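3-deoxy-D-manno-octulosonate 8-phosphate phosphatase KdsC (Xanthomonas campestris pv. campestris, PDB 4NAV) probably hydrolyses 3-deoxy-D-manno-octulosonate 8-phosphate to the sugar acid KDO and inorganic phosphate, a magnesium-dependent step in making lipopolysaccharide. Local coordinates at residues A23-D28 with Q54-L59; A67-R72 with L97-L102; Q112-G117 with R160-V165. One frame throughout, in Å; residues are numbered along the deposited sequence.

Interaction 1: residues A23-D28 with Q54-L59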
ATOM      1  N   ALA A  23      -4.016  -5.767 -27.650  1.00 34.35           N
ATOM      2  CA  ALA A  23      -4.240  -5.007 -26.410  1.00 33.27           C
ATOM      3  C   ALA A  23      -2.901  -4.558 -25.864  1.00 34.14           C
ATOM      4  O   ALA A  23      -2.059  -5.395 -25.529  1.00 35.76           O
ATOM      5  CB  ALA A  23      -4.961  -5.865 -25.390  1.00 32.14           C
ATOM      6  N   CYS A  24      -2.692  -3.245 -25.779  1.00 34.13           N
ATOM      7  CA  CYS A  24      -1.415  -2.704 -25.312  1.00 34.64           C
ATOM      8  C   CYS A  24      -1.617  -2.010 -24.009  1.00 34.08           C
ATOM      9  O   CYS A  24      -2.620  -1.344 -23.821  1.00 34.87           O
ATOM     10  CB  CYS A  24      -0.871  -1.699 -26.310  1.00 35.62           C
ATOM     11  SG  CYS A  24      -0.654  -2.361 -27.964  1.00 38.01           S
ATOM     12  N   PHE A  25      -0.642  -2.109 -23.115  1.00 34.94           N
ATOM     13  CA  PHE A  25      -0.763  -1.559 -21.777  1.00 33.91           C
ATOM     14  C   PHE A  25       0.482  -0.799 -21.383  1.00 35.76           C
ATOM     15  O   PHE A  25       1.580  -1.349 -21.408  1.00 36.21           O
ATOM     16  CB  PHE A  25      -0.954  -2.688 -20.777  1.00 34.00           C
ATOM     17  CG  PHE A  25      -2.243  -3.418 -20.930  1.00 34.12           C
ATOM     18  CD1 PHE A  25      -3.327  -3.142 -20.103  1.00 33.83           C
ATOM     19  CD2 PHE A  25      -2.376  -4.377 -21.915  1.00 35.13           C
ATOM     20  CE1 PHE A  25      -4.516  -3.819 -20.242  1.00 34.37           C
ATOM     21  CE2 PHE A  25      -3.562  -5.055 -22.068  1.00 34.67           C
ATOM     22  CZ  PHE A  25      -4.632  -4.781 -21.234  1.00 34.39           C
ATOM     23  N   ASP A  26       0.307   0.457 -20.967  1.00 36.84           N
ATOM     24  CA  ASP A  26       1.344   1.166 -20.230  1.00 38.21           C
ATOM     25  C   ASP A  26       1.691   0.331 -19.001  1.00 38.32           C
ATOM     26  O   ASP A  26       0.911  -0.502 -18.563  1.00 37.86           O
ATOM     27  CB  ASP A  26       0.819   2.530 -19.762  1.00 39.22           C
ATOM     28  CG  ASP A  26       1.911   3.421 -19.193  1.00 40.31           C
ATOM     29  OD1 ASP A  26       3.020   3.415 -19.795  1.00 42.29           O
ATOM     30  OD2 ASP A  26       1.662   4.122 -18.170  1.00 40.97           O
ATOM     31  N   VAL A  27       2.860   0.534 -18.435  1.00 39.72           N
ATOM     32  CA  VAL A  27       3.230  -0.185 -17.221  1.00 39.26           C
ATOM     33  C   VAL A  27       2.841   0.654 -15.992  1.00 38.39           C
ATOM     34  O   VAL A  27       1.904   0.316 -15.255  1.00 35.74           O
ATOM     35  CB  VAL A  27       4.733  -0.545 -17.236  1.00 40.76           C
ATOM     36  CG1 VAL A  27       5.140  -1.233 -15.950  1.00 41.71           C
ATOM     37  CG2 VAL A  27       5.035  -1.463 -18.417  1.00 41.71           C
ATOM     38  N   ASP A  28       3.597   1.717 -15.766  1.00 39.31           N
ATOM     39  CA  ASP A  28       3.448   2.493 -14.561  1.00 38.88           C
ATOM     40  C   ASP A  28       2.224   3.332 -14.573  1.00 37.46           C
ATOM     41  O   ASP A  28       1.981   4.115 -15.511  1.00 37.75           O
ATOM     42  CB  ASP A  28       4.669   3.343 -14.337  1.00 41.45           C
ATOM     43  CG  ASP A  28       5.823   2.531 -13.812  1.00 44.47           C
ATOM     44  OD1 ASP A  28       5.750   2.078 -12.620  1.00 49.15           O
ATOM     45  OD2 ASP A  28       6.793   2.383 -14.576  1.00 43.94           O
ATOM     46  N   GLN A  54      -3.884 -12.613 -14.210  1.00 34.26           N
ATOM     47  CA  GLN A  54      -4.866 -13.557 -14.655  1.00 34.64           C
ATOM     48  C   GLN A  54      -5.624 -12.984 -15.873  1.00 33.11           C
ATOM     49  O   GLN A  54      -5.816 -13.690 -16.854  1.00 31.62           O
ATOM     50  CB  GLN A  54      -5.832 -13.911 -13.526  1.00 35.46           C
ATOM     51  CG  GLN A  54      -6.771 -15.072 -13.831  1.00 36.32           C
ATOM     52  CD  GLN A  54      -6.005 -16.327 -14.244  1.00 38.09           C
ATOM     53  OE1 GLN A  54      -5.219 -16.864 -13.478  1.00 39.70           O
ATOM     54  NE2 GLN A  54      -6.267 -16.816 -15.445  1.00 38.30           N
ATOM     55  N   GLY A  55      -6.009 -11.711 -15.832  1.00 31.36           N
ATOM     56  CA  GLY A  55      -6.701 -11.120 -16.982  1.00 30.97           C
ATOM     57  C   GLY A  55      -5.885 -11.130 -18.278  1.00 31.50           C
ATOM     58  O   GLY A  55      -6.392 -11.419 -19.355  1.00 30.32           O
ATOM     59  N   LEU A  56      -4.591 -10.854 -18.169  1.00 31.90           N
ATOM     60  CA  LEU A  56      -3.766 -10.742 -19.346  1.00 31.99           C
ATOM     61  C   LEU A  56      -3.546 -12.076 -20.051  1.00 33.01           C
ATOM     62  O   LEU A  56      -3.591 -12.156 -21.267  1.00 32.40           O
ATOM     63  CB  LEU A  56      -2.449 -10.070 -18.974  1.00 32.87           C
ATOM     64  CG  LEU A  56      -2.642  -8.606 -18.540  1.00 32.11           C
ATOM     65  CD1 LEU A  56      -1.355  -8.089 -17.941  1.00 33.73           C
ATOM     66  CD2 LEU A  56      -3.074  -7.715 -19.681  1.00 31.74           C
ATOM     67  N   LYS A  57      -3.283 -13.116 -19.271  1.00 35.18           N
ATOM     68  CA  LYS A  57      -3.191 -14.469 -19.776  1.00 37.09           C
ATOM     69  C   LYS A  57      -4.467 -14.862 -20.534  1.00 37.26           C
ATOM     70  O   LYS A  57      -4.406 -15.514 -21.570  1.00 36.40           O
ATOM     71  CB  LYS A  57      -2.972 -15.441 -18.623  1.00 39.93           C
ATOM     72  CG  LYS A  57      -1.542 -15.510 -18.158  1.00 42.57           C
ATOM     73  CD  LYS A  57      -1.410 -16.433 -16.959  1.00 46.53           C
ATOM     74  CE  LYS A  57       0.046 -16.525 -16.518  1.00 49.71           C
ATOM     75  NZ  LYS A  57       0.268 -17.249 -15.233  1.00 51.01           N
ATOM     76  N   GLN A  58      -5.611 -14.421 -20.029  1.00 36.35           N
ATOM     77  CA  GLN A  58      -6.873 -14.830 -20.601  1.00 35.88           C
ATOM     78  C   GLN A  58      -7.094 -14.196 -21.938  1.00 34.61           C
ATOM     79  O   GLN A  58      -7.630 -14.844 -22.856  1.00 34.73           O
ATOM     80  CB  GLN A  58      -7.972 -14.458 -19.678  1.00 36.22           C
ATOM     81  CG  GLN A  58      -7.740 -15.048 -18.326  1.00 38.82           C
ATOM     82  CD  GLN A  58      -8.378 -16.359 -18.164  1.00 42.32           C
ATOM     83  OE1 GLN A  58      -7.733 -17.410 -18.276  1.00 41.62           O
ATOM     84  NE2 GLN A  58      -9.694 -16.329 -17.942  1.00 47.45           N
ATOM     85  N   LEU A  59      -6.670 -12.940 -22.060  1.00 33.52           N
ATOM     86  CA  LEU A  59      -6.598 -12.296 -23.366  1.00 32.78           C
ATOM     87  C   LEU A  59      -5.700 -13.089 -24.306  1.00 33.83           C
ATOM     88  O   LEU A  59      -6.094 -13.410 -25.423  1.00 33.06           O
ATOM     89  CB  LEU A  59      -6.074 -10.883 -23.256  1.00 32.02           C
ATOM     90  CG  LEU A  59      -6.998  -9.821 -22.691  1.00 32.00           C
ATOM     91  CD1 LEU A  59      -6.334  -8.477 -22.805  1.00 31.44           C
ATOM     92  CD2 LEU A  59      -8.355  -9.772 -23.395  1.00 31.88           C
TER
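Ala23 and Phe25, on strand 22-25, the central strand of the parallel sheet, pack against Leu56 and Leu59 of helix 50-61 in a buried, wholly apolar strand-helix contact. The two segments run nearly antiparallel, with axes at 151° and 11.0 Å apart at their closest. Such a spacing leaves the meeting to side chains alone.

The ring of Phe25 is touched by both leucines. Leu56 CD2 lies over one face as a CH-pi contact, 3.9 Å from the ring centroid and displaced toward the CE2-CZ side of the rim, 3.6 Å from Phe25 CE2. The two side chains pass alongside one another, pointing opposite ways. In Phe25, CG stands beside the backbone N and anti to the carbonyl carbon (chi1 -66°), which brings the ring under this methyl. Leu59 comes instead at the ring edge, near its plane, where CD1 is a loose 4.4 Å from Phe25 CZ. The same methyl touches Ala23 CB at 3.9 Å, so Leu59 CD1 serves two alternate residues of the strand.

Just past Phe25 the chain carries Asp26 and Asp28, the predicted magnesium and substrate ligands, which fit the DxD motif of haloacid dehalogenase (HAD) phosphatases. The contact thus lies on the strand that leads into this probable active site. Strands 65-70 and 113-116 flank strand 22-25 by parallel backbone pairing. Leu56 and Leu59 also meet Val66, and helix 158-169 adds Cys163 and Val166 against Leu59.

Interaction 2: residues A67-R72 with L97-L102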
ATOM      1  N   ALA A  67       0.594  -6.686 -25.404  1.00 36.19           N
ATOM      2  CA  ALA A  67       1.886  -6.039 -25.418  1.00 38.51           C
ATOM      3  C   ALA A  67       1.980  -5.040 -24.290  1.00 40.04           C
ATOM      4  O   ALA A  67       1.008  -4.353 -23.986  1.00 40.87           O
ATOM      5  CB  ALA A  67       2.096  -5.335 -26.731  1.00 38.99           C
ATOM      6  N   LEU A  68       3.131  -4.995 -23.642  1.00 43.79           N
ATOM      7  CA  LEU A  68       3.424  -3.967 -22.638  1.00 44.93           C
ATOM      8  C   LEU A  68       4.341  -2.953 -23.283  1.00 45.89           C
ATOM      9  O   LEU A  68       5.236  -3.330 -24.034  1.00 45.32           O
ATOM     10  CB  LEU A  68       4.133  -4.571 -21.439  1.00 45.53           C
ATOM     11  CG  LEU A  68       3.504  -5.818 -20.843  1.00 45.85           C
ATOM     12  CD1 LEU A  68       4.253  -6.233 -19.589  1.00 46.97           C
ATOM     13  CD2 LEU A  68       2.039  -5.593 -20.535  1.00 45.84           C
ATOM     14  N   ILE A  69       4.095  -1.674 -23.027  1.00 45.79           N
ATOM     15  CA  ILE A  69       4.843  -0.616 -23.690  1.00 47.95           C
ATOM     16  C   ILE A  69       5.223   0.439 -22.683  1.00 51.82           C
ATOM     17  O   ILE A  69       4.365   1.098 -22.105  1.00 54.15           O
ATOM     18  CB  ILE A  69       4.049  -0.001 -24.847  1.00 47.34           C
ATOM     19  CG1 ILE A  69       3.517  -1.131 -25.757  1.00 46.87           C
ATOM     20  CG2 ILE A  69       4.918   0.980 -25.615  1.00 48.16           C
ATOM     21  CD1 ILE A  69       3.037  -0.704 -27.125  1.00 46.74           C
ATOM     22  N   THR A  70       6.524   0.564 -22.465  1.00 57.10           N
ATOM     23  CA  THR A  70       7.074   1.465 -21.473  1.00 60.62           C
ATOM     24  C   THR A  70       8.216   2.283 -22.086  1.00 65.57           C
ATOM     25  O   THR A  70       8.978   1.792 -22.934  1.00 68.53           O
ATOM     26  CB  THR A  70       7.586   0.694 -20.234  1.00 62.89           C
ATOM     27  OG1 THR A  70       8.491   1.515 -19.489  1.00 63.60           O
ATOM     28  CG2 THR A  70       8.317  -0.588 -20.632  1.00 63.44           C
ATOM     29  N   ALA A  71       8.313   3.537 -21.660  1.00 68.58           N
ATOM     30  CA  ALA A  71       9.432   4.404 -22.022  1.00 72.41           C
ATOM     31  C   ALA A  71      10.683   4.060 -21.196  1.00 73.40           C
ATOM     32  O   ALA A  71      11.807   4.239 -21.668  1.00 77.59           O
ATOM     33  CB  ALA A  71       9.051   5.861 -21.823  1.00 70.75           C
ATOM     34  N   ARG A  72      10.478   3.567 -19.969  1.00 73.83           N
ATOM     35  CA  ARG A  72      11.575   3.201 -19.059  1.00 74.31           C
ATOM     36  C   ARG A  72      12.285   1.993 -19.623  1.00 77.46           C
ATOM     37  O   ARG A  72      11.694   1.206 -20.332  1.00 76.05           O
ATOM     38  CB  ARG A  72      11.054   2.893 -17.647  1.00 70.30           C
ATOM     39  N   LEU A  97       4.114   5.267 -32.513  1.00 50.50           N
ATOM     40  CA  LEU A  97       4.970   4.590 -33.504  1.00 49.63           C
ATOM     41  C   LEU A  97       5.171   3.130 -33.122  1.00 47.78           C
ATOM     42  O   LEU A  97       5.123   2.262 -33.984  1.00 45.74           O
ATOM     43  CB  LEU A  97       6.306   5.309 -33.685  1.00 50.88           C
ATOM     44  N   ALA A  98       5.346   2.851 -31.829  1.00 46.60           N
ATOM     45  CA  ALA A  98       5.487   1.470 -31.380  1.00 46.16           C
ATOM     46  C   ALA A  98       4.236   0.672 -31.725  1.00 46.87           C
ATOM     47  O   ALA A  98       4.319  -0.390 -32.332  1.00 47.74           O
ATOM     48  CB  ALA A  98       5.750   1.421 -29.900  1.00 45.21           C
ATOM     49  N   VAL A  99       3.077   1.202 -31.340  1.00 46.03           N
ATOM     50  CA  VAL A  99       1.808   0.569 -31.653  1.00 44.77           C
ATOM     51  C   VAL A  99       1.638   0.354 -33.161  1.00 45.54           C
ATOM     52  O   VAL A  99       1.297  -0.744 -33.604  1.00 44.65           O
ATOM     53  CB  VAL A  99       0.621   1.391 -31.095  1.00 45.11           C
ATOM     54  CG1 VAL A  99      -0.698   0.914 -31.672  1.00 45.56           C
ATOM     55  CG2 VAL A  99       0.561   1.287 -29.576  1.00 45.28           C
ATOM     56  N   LEU A 100       1.874   1.405 -33.937  1.00 46.01           N
ATOM     57  CA  LEU A 100       1.795   1.335 -35.392  1.00 46.96           C
ATOM     58  C   LEU A 100       2.686   0.216 -35.919  1.00 47.41           C
ATOM     59  O   LEU A 100       2.354  -0.444 -36.876  1.00 49.80           O
ATOM     60  CB  LEU A 100       2.245   2.683 -35.992  1.00 50.46           C
ATOM     61  CG  LEU A 100       1.431   3.556 -36.937  1.00 52.37           C
ATOM     62  CD1 LEU A 100      -0.032   3.606 -36.558  1.00 50.64           C
ATOM     63  CD2 LEU A 100       2.020   4.974 -36.952  1.00 54.29           C
ATOM     64  N   ALA A 101       3.841   0.005 -35.301  1.00 48.75           N
ATOM     65  CA  ALA A 101       4.760  -1.040 -35.746  1.00 49.31           C
ATOM     66  C   ALA A 101       4.158  -2.396 -35.505  1.00 47.14           C
ATOM     67  O   ALA A 101       4.240  -3.280 -36.355  1.00 47.76           O
ATOM     68  CB  ALA A 101       6.098  -0.923 -35.020  1.00 50.41           C
ATOM     69  N   LEU A 102       3.542  -2.546 -34.344  1.00 46.68           N
ATOM     70  CA  LEU A 102       2.858  -3.795 -33.970  1.00 47.76           C
ATOM     71  C   LEU A 102       1.619  -4.118 -34.840  1.00 46.22           C
ATOM     72  O   LEU A 102       1.303  -5.277 -35.060  1.00 46.93           O
ATOM     73  CB  LEU A 102       2.433  -3.741 -32.511  1.00 48.06           C
ATOM     74  CG  LEU A 102       3.460  -4.230 -31.495  1.00 49.67           C
ATOM     75  CD1 LEU A 102       4.652  -3.308 -31.528  1.00 54.08           C
ATOM     76  CD2 LEU A 102       2.925  -4.284 -30.073  1.00 48.64           C
TER
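Leu102 CD2 sits on Ala67 CB at 3.6 Å, the shortest of three apolar contacts between residues 67-72 and 97-102, on strand 65-70 and helix 95-105. The other two belong to Ile69, whose branches part company. Its CD1 reaches Val99 CG2 at 4.0 Å, and its CG2 faces Ala98 CB at a looser 4.4 Å. Ile69 and Val99 cross at about a right angle, so that they meet through single methyl groups and not along their lengths.

The torsions of Ile69 explain the division. With chi1 at -50°, CG1 lies beside the backbone N and CG2 is anti to it, and an extended chi2 (-164°) carries CD1 out to the valine. At Ala98, which offers a single methyl, the CA atoms of Ala98 and Ile69 are 8.0 Å apart. Ala67 and Leu102 divide the work differently: the small residue is on the strand and the long one on the helix. Ala98 and Leu102 are one helical turn apart and linked by the backbone bond from Leu102 N to Ala98 O; they follow Ile69 and Ala67 in reverse order because strand and helix run nearly antiparallel, at 155°.

Further out, Lys95, the first residue of the helix, hydrogen-bonds through NZ to Ile69 O and forms a salt bridge with Asp26, a predicted magnesium ligand. Lys95 thus bridges the backbone at Ile69 and the probable active site of a Rossmann-like HAD core. Cys24 of strand 22-25 touches Ile69, while Val113 and Phe115 of strand 113-116 pack on Val99; on the other flank, Gln89 of strand 87-90 meets Ala98 and Leu102.

Interaction 3: residues Q112-G117 with R160-V165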
ATOM      1  N   GLN A 112      -8.379  -1.881 -34.599  1.00 35.42           N
ATOM      2  CA  GLN A 112      -8.431  -3.184 -33.946  1.00 34.14           C
ATOM      3  C   GLN A 112      -7.534  -3.228 -32.704  1.00 32.71           C
ATOM      4  O   GLN A 112      -7.229  -4.289 -32.191  1.00 33.07           O
ATOM      5  CB  GLN A 112      -7.993  -4.270 -34.926  1.00 34.77           C
ATOM      6  CG  GLN A 112      -8.832  -4.363 -36.182  1.00 35.18           C
ATOM      7  CD  GLN A 112      -8.215  -5.308 -37.212  1.00 37.05           C
ATOM      8  OE1 GLN A 112      -7.233  -4.955 -37.891  1.00 39.37           O
ATOM      9  NE2 GLN A 112      -8.802  -6.483 -37.369  1.00 36.26           N
ATOM     10  N   VAL A 113      -7.134  -2.065 -32.215  1.00 31.57           N
ATOM     11  CA  VAL A 113      -6.182  -1.963 -31.133  1.00 30.36           C
ATOM     12  C   VAL A 113      -6.794  -1.273 -29.918  1.00 29.29           C
ATOM     13  O   VAL A 113      -7.521  -0.289 -30.043  1.00 29.11           O
ATOM     14  CB  VAL A 113      -4.969  -1.136 -31.569  1.00 31.48           C
ATOM     15  CG1 VAL A 113      -3.915  -1.109 -30.474  1.00 31.37           C
ATOM     16  CG2 VAL A 113      -4.389  -1.689 -32.856  1.00 32.23           C
ATOM     17  N   LEU A 114      -6.477  -1.809 -28.748  1.00 28.34           N
ATOM     18  CA  LEU A 114      -6.846  -1.229 -27.483  1.00 27.01           C
ATOM     19  C   LEU A 114      -5.592  -0.749 -26.817  1.00 27.77           C
ATOM     20  O   LEU A 114      -4.567  -1.455 -26.851  1.00 29.50           O
ATOM     21  CB  LEU A 114      -7.446  -2.282 -26.581  1.00 26.01           C
ATOM     22  CG  LEU A 114      -7.745  -1.834 -25.142  1.00 25.17           C
ATOM     23  CD1 LEU A 114      -8.968  -2.592 -24.660  1.00 24.31           C
ATOM     24  CD2 LEU A 114      -6.588  -2.009 -24.176  1.00 24.82           C
ATOM     25  N   PHE A 115      -5.638   0.427 -26.199  1.00 27.21           N
ATOM     26  CA  PHE A 115      -4.480   0.937 -25.469  1.00 27.48           C
ATOM     27  C   PHE A 115      -4.902   1.472 -24.138  1.00 27.29           C
ATOM     28  O   PHE A 115      -5.846   2.264 -24.053  1.00 28.40           O
ATOM     29  CB  PHE A 115      -3.775   2.045 -26.247  1.00 28.62           C
ATOM     30  CG  PHE A 115      -2.394   2.351 -25.731  1.00 29.26           C
ATOM     31  CD1 PHE A 115      -1.264   1.871 -26.393  1.00 30.08           C
ATOM     32  CD2 PHE A 115      -2.226   3.084 -24.598  1.00 28.94           C
ATOM     33  CE1 PHE A 115      -0.000   2.130 -25.931  1.00 30.61           C
ATOM     34  CE2 PHE A 115      -0.961   3.330 -24.109  1.00 30.17           C
ATOM     35  CZ  PHE A 115       0.155   2.865 -24.784  1.00 31.00           C
ATOM     36  N   MET A 116      -4.209   1.066 -23.091  1.00 27.24           N
ATOM     37  CA  MET A 116      -4.513   1.549 -21.768  1.00 27.32           C
ATOM     38  C   MET A 116      -3.317   2.279 -21.199  1.00 27.82           C
ATOM     39  O   MET A 116      -2.228   1.704 -21.110  1.00 27.83           O
ATOM     40  CB  MET A 116      -4.849   0.392 -20.877  1.00 27.76           C
ATOM     41  CG  MET A 116      -5.333   0.799 -19.515  1.00 28.83           C
ATOM     42  SD  MET A 116      -5.649  -0.680 -18.579  1.00 30.97           S
ATOM     43  CE  MET A 116      -6.678  -0.023 -17.271  1.00 31.14           C
ATOM     44  N   GLY A 117      -3.515   3.537 -20.809  1.00 27.81           N
ATOM     45  CA  GLY A 117      -2.434   4.347 -20.242  1.00 29.44           C
ATOM     46  C   GLY A 117      -2.970   5.339 -19.230  1.00 30.36           C
ATOM     47  O   GLY A 117      -4.169   5.497 -19.109  1.00 28.82           O
ATOM     48  N   ARG A 160      -7.432  -5.903 -15.214  1.00 32.32           N
ATOM     49  CA  ARG A 160      -8.348  -7.009 -15.217  1.00 33.39           C
ATOM     50  C   ARG A 160      -9.714  -6.515 -15.639  1.00 32.64           C
ATOM     51  O   ARG A 160     -10.400  -7.155 -16.453  1.00 34.80           O
ATOM     52  CB  ARG A 160      -8.454  -7.649 -13.830  1.00 35.78           C
ATOM     53  CG  ARG A 160      -9.490  -8.771 -13.714  1.00 35.75           C
ATOM     54  CD  ARG A 160      -9.259  -9.830 -14.790  1.00 35.85           C
ATOM     55  NE  ARG A 160     -10.051 -11.038 -14.528  1.00 35.92           N
ATOM     56  CZ  ARG A 160      -9.760 -11.963 -13.612  1.00 35.83           C
ATOM     57  NH1 ARG A 160      -8.696 -11.832 -12.812  1.00 35.57           N
ATOM     58  NH2 ARG A 160     -10.549 -13.021 -13.490  1.00 35.88           N
ATOM     59  N   GLU A 161     -10.113  -5.364 -15.121  1.00 30.80           N
ATOM     60  CA  GLU A 161     -11.421  -4.819 -15.473  1.00 29.57           C
ATOM     61  C   GLU A 161     -11.557  -4.653 -16.983  1.00 27.80           C
ATOM     62  O   GLU A 161     -12.627  -4.895 -17.548  1.00 29.12           O
ATOM     63  CB  GLU A 161     -11.680  -3.503 -14.736  1.00 29.61           C
ATOM     64  CG  GLU A 161     -13.126  -3.038 -14.815  1.00 29.84           C
ATOM     65  CD  GLU A 161     -13.322  -1.686 -14.153  1.00 31.62           C
ATOM     66  OE1 GLU A 161     -12.696  -1.408 -13.070  1.00 31.57           O
ATOM     67  OE2 GLU A 161     -14.098  -0.878 -14.721  1.00 30.97           O
ATOM     68  N   VAL A 162     -10.477  -4.236 -17.624  1.00 26.00           N
ATOM     69  CA  VAL A 162     -10.464  -4.088 -19.052  1.00 25.59           C
ATOM     70  C   VAL A 162     -10.541  -5.462 -19.704  1.00 25.45           C
ATOM     71  O   VAL A 162     -11.382  -5.696 -20.569  1.00 25.81           O
ATOM     72  CB  VAL A 162      -9.186  -3.357 -19.507  1.00 25.90           C
ATOM     73  CG1 VAL A 162      -8.919  -3.527 -21.003  1.00 25.93           C
ATOM     74  CG2 VAL A 162      -9.305  -1.893 -19.183  1.00 25.94           C
ATOM     75  N   CYS A 163      -9.641  -6.356 -19.314  1.00 24.90           N
ATOM     76  CA  CYS A 163      -9.652  -7.704 -19.845  1.00 25.12           C
ATOM     77  C   CYS A 163     -11.058  -8.320 -19.786  1.00 25.69           C
ATOM     78  O   CYS A 163     -11.566  -8.832 -20.777  1.00 25.54           O
ATOM     79  CB  CYS A 163      -8.655  -8.547 -19.096  1.00 25.33           C
ATOM     80  SG  CYS A 163      -6.914  -8.028 -19.339  1.00 25.25           S
ATOM     81  N   ASP A 164     -11.722  -8.202 -18.645  1.00 26.24           N
ATOM     82  CA  ASP A 164     -13.055  -8.784 -18.506  1.00 26.32           C
ATOM     83  C   ASP A 164     -14.059  -8.240 -19.531  1.00 25.65           C
ATOM     84  O   ASP A 164     -14.803  -9.009 -20.153  1.00 26.42           O
ATOM     85  CB  ASP A 164     -13.572  -8.546 -17.115  1.00 27.06           C
ATOM     86  CG  ASP A 164     -12.780  -9.292 -16.054  1.00 28.40           C
ATOM     87  OD1 ASP A 164     -12.026 -10.234 -16.393  1.00 29.15           O
ATOM     88  OD2 ASP A 164     -12.958  -8.967 -14.860  1.00 29.64           O
ATOM     89  N   VAL A 165     -13.997  -6.939 -19.803  1.00 24.49           N
ATOM     90  CA  VAL A 165     -14.868  -6.339 -20.801  1.00 24.09           C
ATOM     91  C   VAL A 165     -14.639  -6.935 -22.188  1.00 24.67           C
ATOM     92  O   VAL A 165     -15.581  -7.380 -22.874  1.00 23.88           O
ATOM     93  CB  VAL A 165     -14.651  -4.824 -20.867  1.00 23.97           C
ATOM     94  CG1 VAL A 165     -15.208  -4.244 -22.162  1.00 23.81           C
ATOM     95  CG2 VAL A 165     -15.266  -4.160 -19.633  1.00 23.82           C
TER
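Val162 puts one methyl on each of two strand residues, Leu114 and Met116, and these apolar touches make up the whole contact between residues 112-117 and 160-165, on strand 113-116 and helix 158-169. Its CG1 meets Leu114 CD1 at 3.8 Å, the two side chains meeting end on, tip to tip. CG2 lies alongside the end of Met116, 3.7 Å from CE and 3.9 Å from Met116 SD. Methionine and valine overlap side by side, with opposed directions. The methionine is extended throughout, with CG anti to the backbone N (chi1 -173°), and this carries its thioether out to the helix. Leu114 and Met116 alternate along the strand and point to the same side, so a single valine spans both.

The arrangement is a helix packed on a strand of the parallel sheet of a HAD-type Rossmann-like core. Strand 113-116 is followed, after Gly117, by Asp118, a predicted magnesium ligand, and Met116 also touches Thr30 of the apparent HAD-type DxDx(T/V) pattern that begins at Asp26. Val133 of strand 131-133 closes around the same group, touching Leu114, Met116 and Val162.

No hydrogen bond crosses between the segments; the polar pairs start from the helix. Arg160 NE makes a salt bridge to Asp164 OD1 one turn later, 2.8 Å long and bent to 141° at the hydrogen. The oxygen lies almost in the guanidinium plane, and the nitrogen approaches it on the syn side of the carboxylate. Arg160 NH1 is further held by Leu51 O and by Asp119 of a neighbouring subunit, while Asp164 OD2 bonds to Tyr3 OH.

The three contacts come in series along the chain and converge on one parallel sheet, in which strand 22-25 lies between 65-70 and 113-116. Interactions 1 and 3 have centres about 7 Å apart: helices 50-61 and 158-169 share one face and touch through Leu59 and Cys163. Interaction 2 occupies the opposite face, its centre about 13 Å from that of interaction 1 and 15 Å from that of interaction 3. Probable backbone hydrogen bonds, Phe25 N to Ala67 O and Asp26 N to Met116 O, join the strands. Asp26 and Asp118, the predicted magnesium ligands, follow strands 22-25 and 113-116 at the same edge of the sheet, and interactions 1 and 3 also border a neighbouring subunit.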